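Local coordinates for protein putative mandelate racemase/muconate lactonizing enzyme (Bordetella bronchiseptica, PDB 3DDM) that is of unknown function but belongs to the mandelate racemase/muconate lactonizing enzymes of the enolase superfamily, pairing an N-terminal capping domain with a TIM-type barrel, at residues R84-P89 and F93-A98; L120-C125 and P280-W285. The protein carries 1 engineered substitution. All coordinates share one frame; numbering follows the deposited sequence.

Contact 1. Residues R84-P89 and F93-A98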
loop_
_atom_site.group_PDB
_atom_site.type_symbol
_atom_site.label_atom_id
_atom_site.label_comp_id
_atom_site.label_asym_id
_atom_site.label_seq_id
_atom_site.Cartn_x
_atom_site.Cartn_y
_atom_site.Cartn_z
ATOM N N ARG A 84 11.931 -22.962 -5.700
ATOM C CA ARG A 84 12.156 -23.999 -4.704
ATOM C C ARG A 84 10.885 -24.803 -4.497
ATOM O O ARG A 84 9.860 -24.543 -5.137
ATOM C CB ARG A 84 12.582 -23.376 -3.377
ATOM C CG ARG A 84 11.665 -22.278 -2.902
ATOM C CD ARG A 84 11.943 -21.938 -1.459
ATOM N NE ARG A 84 11.605 -23.056 -0.588
ATOM C CZ ARG A 84 11.554 -22.977 0.737
ATOM N NH1 ARG A 84 11.828 -21.828 1.344
ATOM N NH2 ARG A 84 11.208 -24.037 1.454
ATOM N N ALA A 85 10.960 -25.783 -3.605
ATOM C CA ALA A 85 9.815 -26.620 -3.295
ATOM C C ALA A 85 9.331 -26.239 -1.903
ATOM O O ALA A 85 10.031 -25.527 -1.171
ATOM C CB ALA A 85 10.211 -28.077 -3.336
ATOM N N PHE A 86 8.136 -26.702 -1.538
ATOM C CA PHE A 86 7.565 -26.382 -0.236
ATOM C C PHE A 86 6.856 -27.571 0.373
ATOM O O PHE A 86 6.106 -28.271 -0.297
ATOM C CB PHE A 86 6.585 -25.208 -0.360
ATOM C CG PHE A 86 7.185 -23.988 -1.006
ATOM C CD1 PHE A 86 7.233 -23.872 -2.390
ATOM C CD2 PHE A 86 7.750 -22.980 -0.227
ATOM C CE1 PHE A 86 7.838 -22.777 -2.994
ATOM C CE2 PHE A 86 8.355 -21.880 -0.817
ATOM C CZ PHE A 86 8.400 -21.778 -2.205
ATOM N N ALA A 87 7.095 -27.797 1.657
ATOM C CA ALA A 87 6.466 -28.912 2.336
ATOM C C ALA A 87 4.955 -28.877 2.107
ATOM O O ALA A 87 4.330 -29.911 1.895
ATOM C CB ALA A 87 6.782 -28.859 3.829
ATOM N N ASP A 88 4.380 -27.679 2.144
ATOM C CA ASP A 88 2.944 -27.488 1.942
ATOM C C ASP A 88 2.649 -26.017 1.645
ATOM O O ASP A 88 3.564 -25.184 1.636
ATOM C CB ASP A 88 2.175 -27.927 3.189
ATOM C CG ASP A 88 2.792 -27.405 4.462
ATOM O OD1 ASP A 88 3.243 -26.239 4.487
ATOM O OD2 ASP A 88 2.818 -28.161 5.451
ATOM N N PRO A 89 1.369 -25.676 1.392
ATOM C CA PRO A 89 1.023 -24.276 1.099
ATOM C C PRO A 89 1.379 -23.315 2.238
ATOM O O PRO A 89 1.824 -22.193 1.994
ATOM C CB PRO A 89 -0.485 -24.342 0.836
ATOM C CG PRO A 89 -0.655 -25.706 0.232
ATOM C CD PRO A 89 0.214 -26.560 1.140
ATOM N N PHE A 93 3.437 -19.892 1.971
ATOM C CA PHE A 93 2.847 -18.651 2.419
ATOM C C PHE A 93 3.849 -17.893 3.286
ATOM O O PHE A 93 4.124 -16.712 3.057
ATOM C CB PHE A 93 1.584 -18.933 3.219
ATOM C CG PHE A 93 0.975 -17.709 3.822
ATOM C CD1 PHE A 93 0.530 -16.662 3.005
ATOM C CD2 PHE A 93 0.856 -17.583 5.205
ATOM C CE1 PHE A 93 -0.023 -15.503 3.564
ATOM C CE2 PHE A 93 0.303 -16.428 5.774
ATOM C CZ PHE A 93 -0.134 -15.386 4.952
ATOM N N ALA A 94 4.405 -18.581 4.280
ATOM C CA ALA A 94 5.374 -17.967 5.175
ATOM C C ALA A 94 6.624 -17.513 4.422
ATOM O O ALA A 94 7.293 -16.562 4.826
ATOM C CB ALA A 94 5.754 -18.942 6.284
ATOM N N HIS A 95 6.946 -18.186 3.328
ATOM C CA HIS A 95 8.128 -17.807 2.578
ATOM C C HIS A 95 7.862 -16.507 1.836
ATOM O O HIS A 95 8.696 -15.601 1.847
ATOM C CB HIS A 95 8.521 -18.912 1.594
ATOM C CG HIS A 95 9.756 -18.607 0.803
ATOM N ND1 HIS A 95 9.740 -18.423 -0.564
ATOM C CD2 HIS A 95 11.045 -18.450 1.189
ATOM C CE1 HIS A 95 10.965 -18.167 -0.988
ATOM N NE2 HIS A 95 11.775 -18.176 0.056
ATOM N N LEU A 96 6.686 -16.407 1.215
ATOM C CA LEU A 96 6.322 -15.223 0.450
ATOM C C LEU A 96 6.199 -13.974 1.293
ATOM O O LEU A 96 6.581 -12.889 0.847
ATOM C CB LEU A 96 5.027 -15.458 -0.330
ATOM C CG LEU A 96 5.152 -16.451 -1.485
ATOM C CD1 LEU A 96 3.886 -16.414 -2.308
ATOM C CD2 LEU A 96 6.360 -16.102 -2.347
ATOM N N GLU A 97 5.665 -14.114 2.504
ATOM C CA GLU A 97 5.546 -12.959 3.388
ATOM C C GLU A 97 6.942 -12.470 3.766
ATOM O O GLU A 97 7.275 -11.295 3.580
ATOM C CB GLU A 97 4.762 -13.298 4.662
ATOM C CG GLU A 97 3.264 -13.449 4.459
ATOM C CD GLU A 97 2.469 -13.285 5.756
ATOM O OE1 GLU A 97 2.714 -14.052 6.719
ATOM O OE2 GLU A 97 1.590 -12.385 5.816
ATOM N N ALA A 98 7.763 -13.385 4.272
ATOM C CA ALA A 98 9.123 -13.061 4.693
ATOM C C ALA A 98 9.980 -12.462 3.583
ATOM O O ALA A 98 10.735 -11.515 3.816
ATOM C CB ALA A 98 9.805 -14.307 5.255
#
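His95 lies with one face of its imidazole beneath the outer half of the Arg84 side chain. The methylene CD of Arg84 sits 4.1 Å from the centroid of the His95 ring, only 18° off the ring normal, a CH-pi contact made over the face. Farther along the same side chain, Arg84 NH1 reaches His95 CD2 at 3.5 Å, with the guanidinium and imidazole planes steeply inclined to each other. A bend at chi3 turns the guanidinium back over its own loop. There NE and NH2 both donate to one atom, the carbonyl oxygen of Ala85; the NE to Ala85 O bond is 3.0 Å long, and the two bonds together limit how the group can swing. Phe86 comes to the histidine from another direction. Its CE2 stands 3.7 Å from His95 ND1, which lies near the plane of the phenyl ring at its edge, while the two ring planes meet obliquely, at 52°. That same CE2 also lies under one face of the Arg84 guanidinium. In the N-terminal domain of this protein, the loop folds back on the helix it leads into, helix 89-98. Asp88 occupies the N-cap, its OD1 accepting from the backbone N of Gln91, and the first turn is tied by Phe93 N to Pro89 O at 2.8 Å. Phe93 has CG anti to its backbone N (chi1 175°), which carries its ring away from the loop; the side chain packs on Ile117 and Asp121 of helix 110-131. Phe86, buried, also packs on Gln91, Ala92 and Pro12, whereas Arg84 stays at the exposed border.

Contact 2. Residues L120-C125 and P280-W285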
loop_
_atom_site.group_PDB
_atom_site.type_symbol
_atom_site.label_atom_id
_atom_site.label_comp_id
_atom_site.label_asym_id
_atom_site.label_seq_id
_atom_site.Cartn_x
_atom_site.Cartn_y
_atom_site.Cartn_z
ATOM N N LEU A 120 -2.584 -16.463 -4.208
ATOM C CA LEU A 120 -1.707 -17.588 -4.527
ATOM C C LEU A 120 -1.819 -18.718 -3.510
ATOM O O LEU A 120 -1.594 -19.887 -3.852
ATOM C CB LEU A 120 -0.252 -17.128 -4.635
ATOM C CG LEU A 120 0.079 -16.431 -5.957
ATOM C CD1 LEU A 120 1.510 -15.915 -5.953
ATOM C CD2 LEU A 120 -0.130 -17.417 -7.091
ATOM N N ASP A 121 -2.169 -18.394 -2.263
ATOM C CA ASP A 121 -2.314 -19.444 -1.259
ATOM C C ASP A 121 -3.586 -20.239 -1.555
ATOM O O ASP A 121 -3.616 -21.470 -1.433
ATOM C CB ASP A 121 -2.390 -18.865 0.156
ATOM C CG ASP A 121 -2.298 -19.950 1.229
ATOM O OD1 ASP A 121 -3.353 -20.326 1.802
ATOM O OD2 ASP A 121 -1.161 -20.435 1.476
ATOM N N ILE A 122 -4.636 -19.523 -1.944
ATOM C CA ILE A 122 -5.907 -20.150 -2.276
ATOM C C ILE A 122 -5.699 -21.153 -3.418
ATOM O O ILE A 122 -6.313 -22.215 -3.435
ATOM C CB ILE A 122 -6.959 -19.090 -2.706
ATOM C CG1 ILE A 122 -7.412 -18.275 -1.489
ATOM C CG2 ILE A 122 -8.124 -19.767 -3.399
ATOM C CD1 ILE A 122 -8.359 -17.135 -1.824
ATOM N N ALA A 123 -4.823 -20.815 -4.357
ATOM C CA ALA A 123 -4.547 -21.688 -5.487
ATOM C C ALA A 123 -3.683 -22.895 -5.106
ATOM O O ALA A 123 -3.883 -23.994 -5.624
ATOM C CB ALA A 123 -3.873 -20.891 -6.605
ATOM N N LEU A 124 -2.714 -22.688 -4.215
ATOM C CA LEU A 124 -1.849 -23.783 -3.782
ATOM C C LEU A 124 -2.649 -24.786 -2.948
ATOM O O LEU A 124 -2.407 -25.998 -3.018
ATOM C CB LEU A 124 -0.664 -23.246 -2.977
ATOM C CG LEU A 124 0.405 -22.543 -3.809
ATOM C CD1 LEU A 124 1.445 -21.925 -2.898
ATOM C CD2 LEU A 124 1.046 -23.538 -4.762
ATOM N N CYS A 125 -3.597 -24.282 -2.160
ATOM C CA CYS A 125 -4.441 -25.157 -1.352
ATOM C C CYS A 125 -5.423 -25.884 -2.266
ATOM O O CYS A 125 -5.724 -27.058 -2.058
ATOM C CB CYS A 125 -5.217 -24.358 -0.307
ATOM S SG CYS A 125 -4.212 -23.762 1.040
ATOM N N PRO A 280 -12.451 -12.225 8.560
ATOM C CA PRO A 280 -11.270 -12.135 7.695
ATOM C C PRO A 280 -11.602 -12.479 6.229
ATOM O O PRO A 280 -12.306 -13.463 5.953
ATOM C CB PRO A 280 -10.298 -13.129 8.332
ATOM C CG PRO A 280 -11.208 -14.120 9.035
ATOM C CD PRO A 280 -12.261 -13.221 9.631
ATOM N N ASP A 281 -11.104 -11.657 5.302
ATOM C CA ASP A 281 -11.324 -11.858 3.865
ATOM C C ASP A 281 -10.158 -12.697 3.341
ATOM O O ASP A 281 -9.102 -12.165 3.005
ATOM C CB ASP A 281 -11.356 -10.510 3.144
ATOM C CG ASP A 281 -11.859 -10.620 1.726
ATOM O OD1 ASP A 281 -11.549 -11.630 1.062
ATOM O OD2 ASP A 281 -12.557 -9.690 1.269
ATOM N N LEU A 282 -10.358 -14.008 3.256
ATOM C CA LEU A 282 -9.288 -14.901 2.833
ATOM C C LEU A 282 -8.633 -14.554 1.496
ATOM O O LEU A 282 -7.508 -14.974 1.246
ATOM C CB LEU A 282 -9.768 -16.360 2.874
ATOM C CG LEU A 282 -9.962 -17.160 1.597
ATOM C CD1 LEU A 282 -10.220 -18.598 1.957
ATOM C CD2 LEU A 282 -11.116 -16.591 0.807
ATOM N N ALA A 283 -9.309 -13.771 0.658
ATOM C CA ALA A 283 -8.720 -13.364 -0.631
ATOM C C ALA A 283 -7.941 -12.042 -0.480
ATOM O O ALA A 283 -7.187 -11.636 -1.370
ATOM C CB ALA A 283 -9.801 -13.213 -1.690
ATOM N N LYS A 284 -8.130 -11.380 0.658
ATOM C CA LYS A 284 -7.448 -10.126 0.928
ATOM C C LYS A 284 -6.171 -10.416 1.705
ATOM O O LYS A 284 -5.124 -9.829 1.427
ATOM C CB LYS A 284 -8.353 -9.200 1.735
ATOM C CG LYS A 284 -8.547 -7.829 1.113
ATOM C CD LYS A 284 -9.526 -6.987 1.921
ATOM C CE LYS A 284 -9.382 -5.523 1.590
ATOM N NZ LYS A 284 -10.097 -4.657 2.563
ATOM N N TRP A 285 -6.258 -11.325 2.678
ATOM C CA TRP A 285 -5.089 -11.690 3.476
ATOM C C TRP A 285 -5.006 -13.151 3.951
ATOM O O TRP A 285 -6.014 -13.796 4.260
ATOM C CB TRP A 285 -4.959 -10.787 4.714
ATOM C CG TRP A 285 -3.814 -11.228 5.577
ATOM C CD1 TRP A 285 -2.488 -10.939 5.391
ATOM C CD2 TRP A 285 -3.868 -12.178 6.658
ATOM N NE1 TRP A 285 -1.712 -11.655 6.284
ATOM C CE2 TRP A 285 -2.532 -12.421 7.071
ATOM C CE3 TRP A 285 -4.913 -12.851 7.312
ATOM C CZ2 TRP A 285 -2.215 -13.309 8.109
ATOM C CZ3 TRP A 285 -4.600 -13.736 8.345
ATOM C CH2 TRP A 285 -3.255 -13.954 8.732
#
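A small, wholly buried apolar contact joins the two domains here: helix 110-131 of the N-terminal domain meets the loop that follows barrel strand 275-278. Ile122 supplies the helix side, and the tip of its longer branch does the touching. With CG1 anti to the carbonyl carbon (chi1 -72°) and the chain extended beyond it, CD1 is carried out to the loop, 3.8 Å from Leu282 CG and 4.2 Å from Ala283 CB. The Ile122 and Leu282 side chains cross at about a right angle, with Ile122 CD1 against the branch point CG and the methyl CD2 of Leu282. The loop is shaped by its own bonds. Asp281 OD1 accepts from Ala283 N at 3.1 Å in an Asx turn, using the anti side of the carboxylate, and Asp281 O takes both Lys284 N and Trp285 N. The Lys284 side chain takes part in other contacts: a salt bridge with Glu258, a cation-pi contact with Trp58 and a hydrogen bond to Gln106 O of the second subunit. Around the apolar centre, Leu282 rests on Phe288 and Cys291 of helix 287-300 and, with Ile122, on Ala318 of helix 313-325, while Ala283 touches Tyr309 of strand 304-309.

Contact 1 closes before contact 2 opens along the chain, and their centres lie about 13 Å apart. Contact 1 is local and peripheral, about 22 Å from the centre of the chain and wholly within the N-terminal domain; contact 2, about 9 Å from that centre, bridges 155 residues to reach the barrel. The first turn of helix 89-98 packs on helix 110-131: Phe93 CB lies 3.6 Å from Asp121 OD2, and Pro89 CG lies 3.7 Å from Leu124 O. A weak hydrogen bond from Trp285 NE1 to Glu97 OE2 connects helix 89-98 directly to the barrel loop. Helix 110-131 thus touches helix 89-98 and, through Ile122, the barrel loop, linking the peripheral contact to the domain interface.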